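PDB 6JJT: PhnH from Penicillium herquei, which catalyses an enantioselective intramolecular hydroalkoxylation that closes the ring of (2'R)-atrovenetin during phenalenone (herqueinone) biosynthesis in the fungus. Local coordinates for residues L34-A39 with Q53-G58; G72-T77 with A86-L91. One frame throughout, in Å; residues are numbered along the deposited sequence.

Interaction 1: residues L34-A39 with Q53-G58; sequences LTKGPA and QTLTGG
Thr35 faces two residues of the opposing strand at once, Thr56 and Gly57, and the backbone bonds record it. Thr35 N donates to Gly57 O over 3.0 Å in an almost straight bond (177° at the hydrogen), while Thr35 O accepts from Thr56 N at 2.8 Å. Beyond this point the pairing shifts by one residue: Lys36 lies opposite Leu55, and Gly37 N reaches Thr54 O at 2.9 Å.

Among side-chain polar contacts, the hydroxyls of Thr35 and Thr56 meet across the strands, OG1 to OG1 2.9 Å, with the two side chains crossing at about a right angle. Each OG1 sits between its own backbone N and carbonyl carbon (chi1 62° and 58°), a setting that turns both oxygens inward to one another. A water extends the pair, bonded to Thr56 OG1 and weakly to Lys36 O. Farther along, the extended Gln53 side chain returns to the partner backbone: NE2 donates to Gly37 O over 2.8 Å, nearly in line with the Gly37 carbonyl, whose oxygen lies close to the plane of the Gln53 amide. A second water joins Pro38 O to Thr54 N, linking the two strands.

Packing of the Lys36 methylenes comes next: the chain runs alongside Leu55 in the same direction, CE 3.5 Å from Leu55 CD2. Its CD also passes the Gln53 amide, a van der Waals contact 3.7 Å from OE1, the two chains crossing roughly perpendicularly. Leu34 lies on this same face, near the buried Leu55.

Two residues opposite one, with the accompanying one-residue shift, define a classic beta bulge, here in the first hairpin of the closed antiparallel barrel.

Interaction 2: residues G72-T77 with A86-L91; sequences GTALST and ADAHYL
Leu75 O is gripped by two donors: Asp87 N, 2.9 Å away, and a water at the same distance. That water also donates to Asp87 OD2 over 2.7 Å, so it closes a small bridge between the carboxylate and the backbone of the facing strand. The return bond of this pair, Leu75 N to Asp87 O, is nearly straight, at 176° about the hydrogen. Thr73 and His89 form the next hydrogen-bonded pair, and Thr73 O likewise has two donors, His89 N and a second water, which bonds weakly to Asp87 O as well.

Between these pairs lie non-hydrogen-bonded ones, where the strands come closest. Ala74 and Ala88 meet methyl to methyl, CB to CB 3.9 Å, and Ser76 CB lies beside Ala86 CB. Here CA-H...O contacts supplement the backbone bonds, including Ala88 CA to Thr73 O at 3.2 Å. At Gly72 the fit is tight: its CA comes within 3.1 Å of His89 O and 3.9 Å of Tyr90 CB, leaving no room for a side chain on that face. Tyr90 carries its ring between its backbone N and carbonyl carbon (chi1 58°), and the ring extends away from strand 72-77.

The N-to-C directions differ by 177°, fitting a regular antiparallel hairpin. Tyr90 OH is hydrogen-bonded to Glu104, and its side chain touches Val69. On the face bearing Thr73, Leu75 and His89 a second subunit comes in: Thr73 OG1 bonds its counterpart, Thr73 of the second subunit, while Leu75 and His89 pack on His89 and Leu75 of that chain. In the barrel sheet, strand 48-61 lies beside 67-79, and strand 99-107 borders 84-94.

Interactions 1 and 2 are the first and third strand pairings of one up-and-down barrel sheet, their centres about 10 Å apart, joined through the pairing of 48-61 with 67-79. There Gln53 O lies 2.9 Å from Ala74 N, and Leu55 N lies 2.9 Å from Gly72 O, both probable hydrogen bonds. A side-chain contact spans the same seam, with Leu55 CD1 3.5 Å from Tyr90 CD2, so Leu55, a buried residue of interaction 1, meets the ring of Tyr90. Interaction 1 lies nearer the protein surface; interaction 2 is more enclosed. A bound di(hydroxyethyl)ether lies about 4 Å from the His89 side chain and about 9 Å from that of Thr54.

Interaction 1: residues L34-A39 with Q53-G58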
loop_
_atom_site.group_PDB
_atom_site.type_symbol
_atom_site.label_atom_id
_atom_site.label_comp_id
_atom_site.label_asym_id
_atom_site.label_seq_id
_atom_site.Cartn_x
_atom_site.Cartn_y
_atom_site.Cartn_z
ATOM N N LEU D 34 -3.962 -20.491 -12.037
ATOM C CA LEU D 34 -2.800 -20.118 -11.258
ATOM C C LEU D 34 -2.315 -21.317 -10.454
ATOM O O LEU D 34 -3.085 -22.211 -10.104
ATOM C CB LEU D 34 -3.229 -18.978 -10.326
ATOM C CG LEU D 34 -3.599 -17.642 -10.982
ATOM C CD1 LEU D 34 -4.213 -16.703 -9.956
ATOM C CD2 LEU D 34 -2.405 -17.005 -11.673
ATOM N N THR D 35 -1.009 -21.318 -10.172
ATOM C CA THR D 35 -0.432 -22.266 -9.221
ATOM C C THR D 35 0.117 -21.458 -8.044
ATOM O O THR D 35 0.659 -20.355 -8.234
ATOM C CB THR D 35 0.605 -23.217 -9.845
ATOM O OG1 THR D 35 1.708 -22.489 -10.362
ATOM C CG2 THR D 35 0.025 -24.071 -10.966
ATOM N N LYS D 36 -0.021 -22.009 -6.841
ATOM C CA LYS D 36 0.372 -21.284 -5.644
ATOM C C LYS D 36 1.196 -22.179 -4.749
ATOM O O LYS D 36 1.007 -23.401 -4.756
ATOM C CB LYS D 36 -0.892 -20.815 -4.924
ATOM C CG LYS D 36 -1.751 -19.877 -5.748
ATOM C CD LYS D 36 -2.858 -19.198 -4.989
ATOM C CE LYS D 36 -3.475 -18.083 -5.815
ATOM N NZ LYS D 36 -4.442 -17.274 -5.023
ATOM N N GLY D 37 2.093 -21.566 -3.985
ATOM C CA GLY D 37 2.792 -22.225 -2.893
ATOM C C GLY D 37 1.876 -22.490 -1.707
ATOM O O GLY D 37 0.688 -22.160 -1.722
ATOM N N PRO D 38 2.445 -23.031 -0.589
ATOM C CA PRO D 38 1.719 -23.185 0.676
ATOM C C PRO D 38 1.245 -21.818 1.213
ATOM O O PRO D 38 1.916 -20.801 1.002
ATOM C CB PRO D 38 2.813 -23.764 1.622
ATOM C CG PRO D 38 3.874 -24.307 0.695
ATOM C CD PRO D 38 3.866 -23.400 -0.504
ATOM N N ALA D 39 0.127 -21.794 1.926
ATOM C CA ALA D 39 -0.321 -20.597 2.643
ATOM C C ALA D 39 0.381 -20.566 4.001
ATOM O O ALA D 39 0.116 -21.399 4.860
ATOM C CB ALA D 39 -1.824 -20.616 2.799
ATOM N N GLN D 53 1.157 -16.044 0.639
ATOM C CA GLN D 53 1.162 -17.185 -0.259
ATOM C C GLN D 53 1.833 -16.761 -1.559
ATOM O O GLN D 53 1.444 -15.761 -2.166
ATOM C CB GLN D 53 -0.272 -17.620 -0.511
ATOM C CG GLN D 53 -0.354 -18.924 -1.295
ATOM C CD GLN D 53 -1.718 -19.562 -1.265
ATOM O OE1 GLN D 53 -2.721 -18.886 -1.318
ATOM N NE2 GLN D 53 -1.759 -20.890 -1.214
ATOM N N THR D 54 2.819 -17.536 -2.003
ATOM C CA THR D 54 3.502 -17.283 -3.262
ATOM C C THR D 54 2.606 -17.675 -4.442
ATOM O O THR D 54 1.916 -18.718 -4.363
ATOM C CB THR D 54 4.850 -18.033 -3.239
ATOM O OG1 THR D 54 5.615 -17.444 -2.183
ATOM C CG2 THR D 54 5.619 -17.960 -4.532
ATOM N N LEU D 55 2.689 -16.954 -5.561
ATOM C CA LEU D 55 2.134 -17.379 -6.833
ATOM C C LEU D 55 3.317 -17.962 -7.604
ATOM O O LEU D 55 4.282 -17.268 -7.851
ATOM C CB LEU D 55 1.539 -16.202 -7.621
ATOM C CG LEU D 55 0.360 -15.438 -7.017
ATOM C CD1 LEU D 55 -0.491 -14.929 -8.173
ATOM C CD2 LEU D 55 -0.484 -16.263 -6.059
ATOM N N THR D 56 3.267 -19.269 -7.875
ATOM C CA THR D 56 4.411 -19.981 -8.438
ATOM C C THR D 56 4.390 -20.035 -9.964
ATOM O O THR D 56 5.414 -20.317 -10.581
ATOM C CB THR D 56 4.579 -21.364 -7.798
ATOM O OG1 THR D 56 3.344 -22.023 -8.054
ATOM C CG2 THR D 56 4.893 -21.307 -6.313
ATOM N N GLY D 57 3.250 -19.715 -10.571
ATOM C CA GLY D 57 3.137 -19.808 -12.012
ATOM C C GLY D 57 1.672 -19.722 -12.397
ATOM O O GLY D 57 0.795 -19.438 -11.557
ATOM N N GLY D 58 1.436 -19.960 -13.684
ATOM C CA GLY D 58 0.060 -19.920 -14.128
ATOM C C GLY D 58 -0.029 -19.596 -15.600
ATOM O O GLY D 58 0.930 -19.109 -16.172
HETATM O O HOH W 1 3.112 -24.549 -6.950
HETATM O O HOH W 2 3.730 -19.796 -0.498
#

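Interaction 2: residues G72-T77 with A86-L91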
loop_
_atom_site.group_PDB
_atom_site.type_symbol
_atom_site.label_atom_id
_atom_site.label_comp_id
_atom_site.label_asym_id
_atom_site.label_seq_id
_atom_site.Cartn_x
_atom_site.Cartn_y
_atom_site.Cartn_z
ATOM N N GLY D 72 4.765 -13.999 -8.060
ATOM C CA GLY D 72 4.192 -12.894 -7.290
ATOM C C GLY D 72 3.838 -13.390 -5.906
ATOM O O GLY D 72 4.208 -14.511 -5.542
ATOM N N THR D 73 3.221 -12.547 -5.107
ATOM C CA THR D 73 2.867 -12.858 -3.731
ATOM C C THR D 73 1.488 -12.295 -3.427
ATOM O O THR D 73 1.152 -11.179 -3.844
ATOM C CB THR D 73 3.881 -12.230 -2.760
ATOM O OG1 THR D 73 5.167 -12.804 -3.016
ATOM C CG2 THR D 73 3.525 -12.365 -1.289
ATOM N N ALA D 74 0.688 -13.047 -2.664
ATOM C CA ALA D 74 -0.619 -12.639 -2.161
ATOM C C ALA D 74 -0.603 -12.570 -0.640
ATOM O O ALA D 74 -0.046 -13.460 0.016
ATOM C CB ALA D 74 -1.676 -13.621 -2.568
ATOM N N LEU D 75 -1.149 -11.513 -0.056
ATOM C CA LEU D 75 -1.349 -11.403 1.380
ATOM C C LEU D 75 -2.829 -11.441 1.656
ATOM O O LEU D 75 -3.612 -10.737 0.966
ATOM C CB LEU D 75 -0.797 -10.051 1.862
ATOM C CG LEU D 75 0.722 -9.857 1.803
ATOM C CD1 LEU D 75 1.103 -8.447 2.240
ATOM C CD2 LEU D 75 1.445 -10.859 2.684
ATOM N N SER D 76 -3.281 -12.276 2.586
ATOM C CA SER D 76 -4.721 -12.410 2.786
ATOM C C SER D 76 -5.020 -12.290 4.271
ATOM O O SER D 76 -4.203 -12.637 5.122
ATOM C CB SER D 76 -5.208 -13.695 2.233
ATOM O OG SER D 76 -4.584 -14.778 2.911
ATOM N N THR D 77 -6.181 -11.760 4.595
ATOM C CA THR D 77 -6.661 -11.723 5.976
ATOM C C THR D 77 -8.106 -12.218 6.037
ATOM O O THR D 77 -8.969 -11.619 5.355
ATOM C CB THR D 77 -6.646 -10.294 6.521
ATOM O OG1 THR D 77 -5.287 -9.871 6.596
ATOM C CG2 THR D 77 -7.214 -10.193 7.928
ATOM N N ALA D 86 -7.870 -9.857 0.235
ATOM C CA ALA D 86 -6.568 -10.280 -0.269
ATOM C C ALA D 86 -6.020 -9.184 -1.136
ATOM O O ALA D 86 -6.763 -8.431 -1.774
ATOM C CB ALA D 86 -6.627 -11.626 -0.989
ATOM N N ASP D 87 -4.696 -9.038 -1.164
ATOM C CA ASP D 87 -3.990 -8.099 -2.035
ATOM C C ASP D 87 -2.780 -8.807 -2.628
ATOM O O ASP D 87 -2.009 -9.400 -1.833
ATOM C CB ASP D 87 -3.511 -6.907 -1.221
ATOM C CG ASP D 87 -4.651 -6.014 -0.722
ATOM O OD1 ASP D 87 -5.094 -5.142 -1.517
ATOM O OD2 ASP D 87 -5.109 -6.211 0.443
ATOM N N ALA D 88 -2.635 -8.784 -3.966
ATOM C CA ALA D 88 -1.555 -9.550 -4.600
ATOM C C ALA D 88 -0.905 -8.702 -5.674
ATOM O O ALA D 88 -1.530 -7.813 -6.235
ATOM C CB ALA D 88 -2.129 -10.813 -5.217
ATOM N N HIS D 89 0.356 -8.989 -5.935
ATOM C CA HIS D 89 1.028 -8.503 -7.110
ATOM C C HIS D 89 1.624 -9.705 -7.805
ATOM O O HIS D 89 2.200 -10.586 -7.130
ATOM C CB HIS D 89 2.208 -7.565 -6.790
ATOM C CG HIS D 89 1.820 -6.315 -6.116
ATOM N ND1 HIS D 89 1.991 -6.187 -4.772
ATOM C CD2 HIS D 89 1.333 -5.140 -6.579
ATOM C CE1 HIS D 89 1.629 -4.946 -4.423
ATOM N NE2 HIS D 89 1.189 -4.326 -5.508
ATOM N N TYR D 90 1.499 -9.723 -9.128
ATOM C CA TYR D 90 2.192 -10.772 -9.860
ATOM C C TYR D 90 2.524 -10.251 -11.235
ATOM O O TYR D 90 1.980 -9.226 -11.678
ATOM C CB TYR D 90 1.405 -12.093 -9.916
ATOM C CG TYR D 90 0.024 -12.049 -10.523
ATOM C CD1 TYR D 90 -0.190 -12.258 -11.874
ATOM C CD2 TYR D 90 -1.088 -11.825 -9.707
ATOM C CE1 TYR D 90 -1.469 -12.270 -12.405
ATOM C CE2 TYR D 90 -2.385 -11.843 -10.222
ATOM C CZ TYR D 90 -2.556 -12.093 -11.576
ATOM O OH TYR D 90 -3.799 -12.144 -12.159
ATOM N N LEU D 91 3.455 -10.928 -11.898
ATOM C CA LEU D 91 3.936 -10.439 -13.189
ATOM C C LEU D 91 3.551 -11.461 -14.263
ATOM O O LEU D 91 3.855 -12.655 -14.142
ATOM C CB LEU D 91 5.456 -10.284 -13.016
ATOM C CG LEU D 91 6.343 -9.669 -14.092
ATOM C CD1 LEU D 91 6.429 -10.396 -15.412
ATOM C CD2 LEU D 91 6.387 -8.152 -14.111
HETATM O O HOH W 3 1.258 -8.775 -2.123
HETATM O O HOH W 4 -4.489 -8.243 2.136
#